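Fumarate lyase (Mesorhizobium sp., PDB 3C8T) belongs to the fumarate lyase superfamily of largely helical enzymes and forms an assembly of four chains. Local coordinates at residues L20-E34 with I107-G119. Residues are numbered along the deposited sequence; the frame is centred on the assembly and turned at random.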
loop_
_atom_site.group_PDB
_atom_site.type_symbol
_atom_site.label_atom_id
_atom_site.label_comp_id
_atom_site.label_asym_id
_atom_site.label_seq_id
_atom_site.Cartn_x
_atom_site.Cartn_y
_atom_site.Cartn_z
ATOM N N LEU A 20 -11.225 -24.980 1.691
ATOM C CA LEU A 20 -9.828 -25.255 1.958
ATOM C C LEU A 20 -9.182 -24.562 3.186
ATOM O O LEU A 20 -8.388 -25.178 3.886
ATOM C CB LEU A 20 -9.028 -24.948 0.721
ATOM C CG LEU A 20 -7.540 -25.112 0.950
ATOM C CD1 LEU A 20 -7.183 -26.585 1.271
ATOM C CD2 LEU A 20 -6.795 -24.568 -0.267
ATOM N N PHE A 21 -9.505 -23.298 3.445
ATOM C CA PHE A 21 -8.904 -22.579 4.579
ATOM C C PHE A 21 -9.849 -22.450 5.787
ATOM O O PHE A 21 -9.584 -21.680 6.718
ATOM C CB PHE A 21 -8.389 -21.198 4.114
ATOM C CG PHE A 21 -7.082 -21.268 3.368
ATOM C CD1 PHE A 21 -5.862 -21.360 4.072
ATOM C CD2 PHE A 21 -7.060 -21.310 1.984
ATOM C CE1 PHE A 21 -4.644 -21.453 3.397
ATOM C CE2 PHE A 21 -5.818 -21.413 1.286
ATOM C CZ PHE A 21 -4.621 -21.493 1.993
ATOM N N SER A 22 -10.948 -23.207 5.758
ATOM C CA SER A 22 -11.904 -23.236 6.862
ATOM C C SER A 22 -11.249 -23.825 8.124
ATOM O O SER A 22 -10.210 -24.486 8.057
ATOM C CB SER A 22 -13.123 -24.090 6.468
ATOM O OG SER A 22 -12.751 -25.448 6.316
ATOM N N ALA A 23 -11.874 -23.606 9.260
ATOM C CA ALA A 23 -11.369 -24.127 10.523
ATOM C C ALA A 23 -11.254 -25.653 10.511
ATOM O O ALA A 23 -10.235 -26.221 10.945
ATOM C CB ALA A 23 -12.270 -23.709 11.602
ATOM N N GLN A 24 -12.301 -26.304 10.001
ATOM C CA GLN A 24 -12.416 -27.766 9.966
ATOM C C GLN A 24 -11.275 -28.356 9.164
ATOM O O GLN A 24 -10.614 -29.319 9.591
ATOM C CB GLN A 24 -13.755 -28.167 9.341
ATOM C CG GLN A 24 -15.041 -27.703 10.145
ATOM C CD GLN A 24 -15.299 -26.148 10.276
ATOM O OE1 GLN A 24 -14.685 -25.286 9.603
ATOM N NE2 GLN A 24 -16.240 -25.810 11.164
ATOM N N SER A 25 -11.052 -27.795 7.982
ATOM C CA SER A 25 -9.942 -28.221 7.171
ATOM C C SER A 25 -8.581 -27.945 7.860
ATOM O O SER A 25 -7.731 -28.807 7.887
ATOM C CB SER A 25 -10.036 -27.606 5.769
ATOM O OG SER A 25 -9.039 -28.177 4.962
ATOM N N PHE A 26 -8.400 -26.775 8.451
ATOM C CA PHE A 26 -7.142 -26.436 9.152
ATOM C C PHE A 26 -6.848 -27.448 10.247
ATOM O O PHE A 26 -5.803 -28.083 10.253
ATOM C CB PHE A 26 -7.196 -25.013 9.738
ATOM C CG PHE A 26 -5.917 -24.583 10.430
ATOM C CD1 PHE A 26 -4.743 -24.387 9.697
ATOM C CD2 PHE A 26 -5.897 -24.336 11.804
ATOM C CE1 PHE A 26 -3.558 -23.979 10.318
ATOM C CE2 PHE A 26 -4.711 -23.923 12.433
ATOM C CZ PHE A 26 -3.533 -23.761 11.688
ATOM N N ILE A 27 -7.799 -27.601 11.160
ATOM C CA ILE A 27 -7.768 -28.604 12.219
ATOM C C ILE A 27 -7.453 -29.989 11.701
ATOM O O ILE A 27 -6.570 -30.641 12.242
ATOM C CB ILE A 27 -9.093 -28.619 13.075
ATOM C CG1 ILE A 27 -9.246 -27.282 13.822
ATOM C CG2 ILE A 27 -9.148 -29.871 14.021
ATOM C CD1 ILE A 27 -7.962 -26.810 14.578
ATOM N N SER A 28 -8.134 -30.458 10.659
ATOM C CA SER A 28 -7.794 -31.815 10.156
ATOM C C SER A 28 -6.317 -31.958 9.653
ATOM O O SER A 28 -5.688 -33.022 9.846
ATOM C CB SER A 28 -8.814 -32.317 9.138
ATOM O OG SER A 28 -8.596 -31.687 7.908
ATOM N N ARG A 29 -5.759 -30.893 9.068
ATOM C CA ARG A 29 -4.322 -30.863 8.708
ATOM C C ARG A 29 -3.427 -30.822 9.944
ATOM O O ARG A 29 -2.338 -31.368 9.917
ATOM C CB ARG A 29 -3.946 -29.670 7.810
ATOM C CG ARG A 29 -4.814 -29.381 6.562
ATOM C CD ARG A 29 -5.414 -30.593 5.857
ATOM N NE ARG A 29 -4.437 -31.448 5.181
ATOM C CZ ARG A 29 -4.249 -31.493 3.858
ATOM N NH1 ARG A 29 -3.338 -32.307 3.334
ATOM N NH2 ARG A 29 -4.947 -30.702 3.059
ATOM N N CYS A 30 -3.899 -30.158 11.005
ATOM C CA CYS A 30 -3.237 -30.143 12.314
ATOM C C CYS A 30 -3.113 -31.527 12.932
ATOM O O CYS A 30 -2.025 -31.921 13.388
ATOM C CB CYS A 30 -3.916 -29.174 13.286
ATOM S SG CYS A 30 -3.582 -27.367 12.973
ATOM N N VAL A 31 -4.222 -32.275 12.921
ATOM C CA VAL A 31 -4.217 -33.683 13.307
ATOM C C VAL A 31 -3.281 -34.484 12.394
ATOM O O VAL A 31 -2.422 -35.243 12.890
ATOM C CB VAL A 31 -5.656 -34.283 13.275
ATOM C CG1 VAL A 31 -5.642 -35.727 13.708
ATOM C CG2 VAL A 31 -6.609 -33.467 14.148
ATOM N N GLU A 32 -3.416 -34.303 11.072
ATOM C CA GLU A 32 -2.539 -34.977 10.102
ATOM C C GLU A 32 -1.060 -34.800 10.446
ATOM O O GLU A 32 -0.288 -35.756 10.413
ATOM C CB GLU A 32 -2.873 -34.557 8.645
ATOM C CG GLU A 32 -1.850 -35.033 7.626
ATOM C CD GLU A 32 -2.148 -34.648 6.179
ATOM O OE1 GLU A 32 -3.192 -33.992 5.895
ATOM O OE2 GLU A 32 -1.314 -35.023 5.307
ATOM N N THR A 33 -0.677 -33.586 10.826
ATOM C CA THR A 33 0.704 -33.237 11.190
ATOM C C THR A 33 1.138 -33.961 12.476
ATOM O O THR A 33 2.239 -34.516 12.529
ATOM C CB THR A 33 0.807 -31.711 11.367
ATOM O OG1 THR A 33 0.383 -31.062 10.158
ATOM C CG2 THR A 33 2.240 -31.237 11.773
ATOM N N GLU A 34 0.283 -33.936 13.509
ATOM C CA GLU A 34 0.610 -34.546 14.812
ATOM C C GLU A 34 0.785 -36.075 14.699
ATOM O O GLU A 34 1.661 -36.649 15.344
ATOM C CB GLU A 34 -0.471 -34.244 15.835
ATOM C CG GLU A 34 -0.541 -32.783 16.245
ATOM C CD GLU A 34 0.388 -32.428 17.409
ATOM O OE1 GLU A 34 1.188 -33.289 17.851
ATOM O OE2 GLU A 34 0.289 -31.280 17.891
ATOM N N ILE A 107 3.100 -26.795 14.271
ATOM C CA ILE A 107 1.895 -27.469 13.803
ATOM C C ILE A 107 1.088 -26.554 12.903
ATOM O O ILE A 107 0.586 -27.010 11.850
ATOM C CB ILE A 107 0.999 -27.991 14.963
ATOM C CG1 ILE A 107 1.802 -28.818 15.984
ATOM C CG2 ILE A 107 -0.162 -28.832 14.403
ATOM C CD1 ILE A 107 2.593 -30.031 15.423
ATOM N N MET A 108 0.986 -25.276 13.301
ATOM C CA MET A 108 0.240 -24.251 12.526
ATOM C C MET A 108 0.905 -23.873 11.195
ATOM O O MET A 108 0.204 -23.737 10.192
ATOM C CB MET A 108 -0.013 -23.008 13.377
ATOM C CG MET A 108 -0.942 -23.259 14.574
ATOM S SD MET A 108 -1.350 -21.794 15.603
ATOM C CE MET A 108 -2.500 -21.010 14.452
ATOM N N ASP A 109 2.242 -23.753 11.178
ATOM C CA ASP A 109 2.995 -23.516 9.945
ATOM C C ASP A 109 2.883 -24.694 8.989
ATOM O O ASP A 109 2.629 -24.542 7.786
ATOM C CB ASP A 109 4.486 -23.329 10.259
ATOM C CG ASP A 109 4.883 -21.862 10.518
ATOM O OD1 ASP A 109 4.035 -20.963 10.449
ATOM O OD2 ASP A 109 6.080 -21.614 10.781
ATOM N N THR A 110 3.073 -25.882 9.535
ATOM C CA THR A 110 3.016 -27.107 8.726
ATOM C C THR A 110 1.636 -27.384 8.182
ATOM O O THR A 110 1.504 -27.701 7.005
ATOM C CB THR A 110 3.540 -28.337 9.497
ATOM O OG1 THR A 110 4.921 -28.141 9.837
ATOM C CG2 THR A 110 3.411 -29.589 8.607
ATOM N N ALA A 111 0.600 -27.269 9.007
ATOM C CA ALA A 111 -0.789 -27.375 8.505
ATOM C C ALA A 111 -1.114 -26.340 7.436
ATOM O O ALA A 111 -1.830 -26.639 6.478
ATOM C CB ALA A 111 -1.798 -27.263 9.649
ATOM N N THR A 112 -0.627 -25.105 7.635
ATOM C CA THR A 112 -0.729 -24.043 6.611
ATOM C C THR A 112 -0.066 -24.467 5.321
ATOM O O THR A 112 -0.644 -24.291 4.242
ATOM C CB THR A 112 -0.171 -22.686 7.119
ATOM O OG1 THR A 112 -0.925 -22.295 8.269
ATOM C CG2 THR A 112 -0.253 -21.572 6.060
ATOM N N VAL A 113 1.143 -25.018 5.409
ATOM C CA VAL A 113 1.829 -25.494 4.204
ATOM C C VAL A 113 1.011 -26.588 3.477
ATOM O O VAL A 113 0.920 -26.596 2.256
ATOM C CB VAL A 113 3.308 -25.891 4.509
ATOM C CG1 VAL A 113 3.897 -26.785 3.445
ATOM C CG2 VAL A 113 4.192 -24.618 4.690
ATOM N N LEU A 114 0.356 -27.461 4.221
ATOM C CA LEU A 114 -0.472 -28.494 3.611
ATOM C C LEU A 114 -1.660 -27.894 2.835
ATOM O O LEU A 114 -2.005 -28.372 1.750
ATOM C CB LEU A 114 -0.977 -29.498 4.674
ATOM C CG LEU A 114 0.144 -30.322 5.327
ATOM C CD1 LEU A 114 -0.384 -31.030 6.576
ATOM C CD2 LEU A 114 0.727 -31.293 4.348
ATOM N N GLN A 115 -2.299 -26.875 3.407
ATOM C CA GLN A 115 -3.339 -26.153 2.702
ATOM C C GLN A 115 -2.776 -25.434 1.463
ATOM O O GLN A 115 -3.347 -25.536 0.378
ATOM C CB GLN A 115 -3.950 -25.154 3.659
ATOM C CG GLN A 115 -4.812 -25.776 4.799
ATOM C CD GLN A 115 -5.251 -24.704 5.792
ATOM O OE1 GLN A 115 -4.459 -23.865 6.189
ATOM N NE2 GLN A 115 -6.524 -24.705 6.157
ATOM N N ILE A 116 -1.674 -24.699 1.616
ATOM C CA ILE A 116 -0.981 -24.067 0.463
ATOM C C ILE A 116 -0.700 -25.053 -0.705
ATOM O O ILE A 116 -0.832 -24.678 -1.877
ATOM C CB ILE A 116 0.319 -23.312 0.905
ATOM C CG1 ILE A 116 -0.042 -22.110 1.842
ATOM C CG2 ILE A 116 1.085 -22.765 -0.277
ATOM C CD1 ILE A 116 1.174 -21.413 2.494
ATOM N N ARG A 117 -0.310 -26.296 -0.394
ATOM C CA ARG A 117 -0.189 -27.320 -1.423
ATOM C C ARG A 117 -1.498 -27.520 -2.202
ATOM O O ARG A 117 -1.506 -27.530 -3.448
ATOM C CB ARG A 117 0.283 -28.648 -0.836
ATOM C CG ARG A 117 0.540 -29.658 -1.933
ATOM C CD ARG A 117 1.558 -30.688 -1.539
ATOM N NE ARG A 117 1.092 -31.446 -0.390
ATOM C CZ ARG A 117 1.816 -32.384 0.207
ATOM N NH1 ARG A 117 3.025 -32.666 -0.250
ATOM N NH2 ARG A 117 1.332 -33.013 1.262
ATOM N N ASP A 118 -2.605 -27.707 -1.474
ATOM C CA ASP A 118 -3.924 -27.770 -2.128
ATOM C C ASP A 118 -4.304 -26.436 -2.807
ATOM O O ASP A 118 -4.830 -26.442 -3.895
ATOM C CB ASP A 118 -5.027 -28.179 -1.136
ATOM C CG ASP A 118 -4.799 -29.578 -0.518
ATOM O OD1 ASP A 118 -3.879 -30.312 -0.974
ATOM O OD2 ASP A 118 -5.547 -29.937 0.437
ATOM N N GLY A 119 -4.068 -25.306 -2.129
ATOM C CA GLY A 119 -4.320 -23.975 -2.717
ATOM C C GLY A 119 -3.588 -23.773 -4.050
ATOM O O GLY A 119 -4.147 -23.255 -5.004
HETATM O O HOH W 1 -7.438 -22.178 7.956
HETATM O O HOH W 2 -1.958 -30.917 0.998
#
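Arg29 and Asp118 join helix 23-43 to helix 104-140 through a salt bridge, NH2 of the arginine lying 2.8 Å from OD2 of the aspartate. The carboxylate oxygen stays in the guanidinium plane, whereas the nitrogen meets it from above the carboxylate plane, 40° out. On the far side of the same guanidinium, NE pairs with Glu32 OE1 at 2.9 Å and NH1 adds a weak bond to the same oxygen, so two acids from different helices share one cation and hold its rotation, with Leu114 CB over one face. The bends at chi2 and chi3 fold Arg29 back far enough to serve both. A water ties Asp118 OD1 to Leu114 O and, more weakly, to Arg29 NH1.

The side chain of Gln115 lies as a knob among Leu20, the last residue of helix 15-20, and Ser25, Phe26 and Arg29 of helix 23-43. Its NE2 gives a weak bond to Leu20 O (3.0 Å, 123° at the hydrogen) and also donates to a water; OE1 lies 3.6 Å from Phe26 CD1, near the ring plane. Thr33 OG1 is satisfied within its own helix by Arg29 O (2.7 Å), leaving methyl CG2 to meet Ile107 and Thr110. The rings of Phe26 and Tyr8 of the second subunit meet edge-to-face. The arrangement is steeply crossed helix-helix packing by knobs into holes, where the axes of segments 23-34 and 107-119 approach to 8.5 Å at 115°, in the helical fold of the fumarate lyase superfamily.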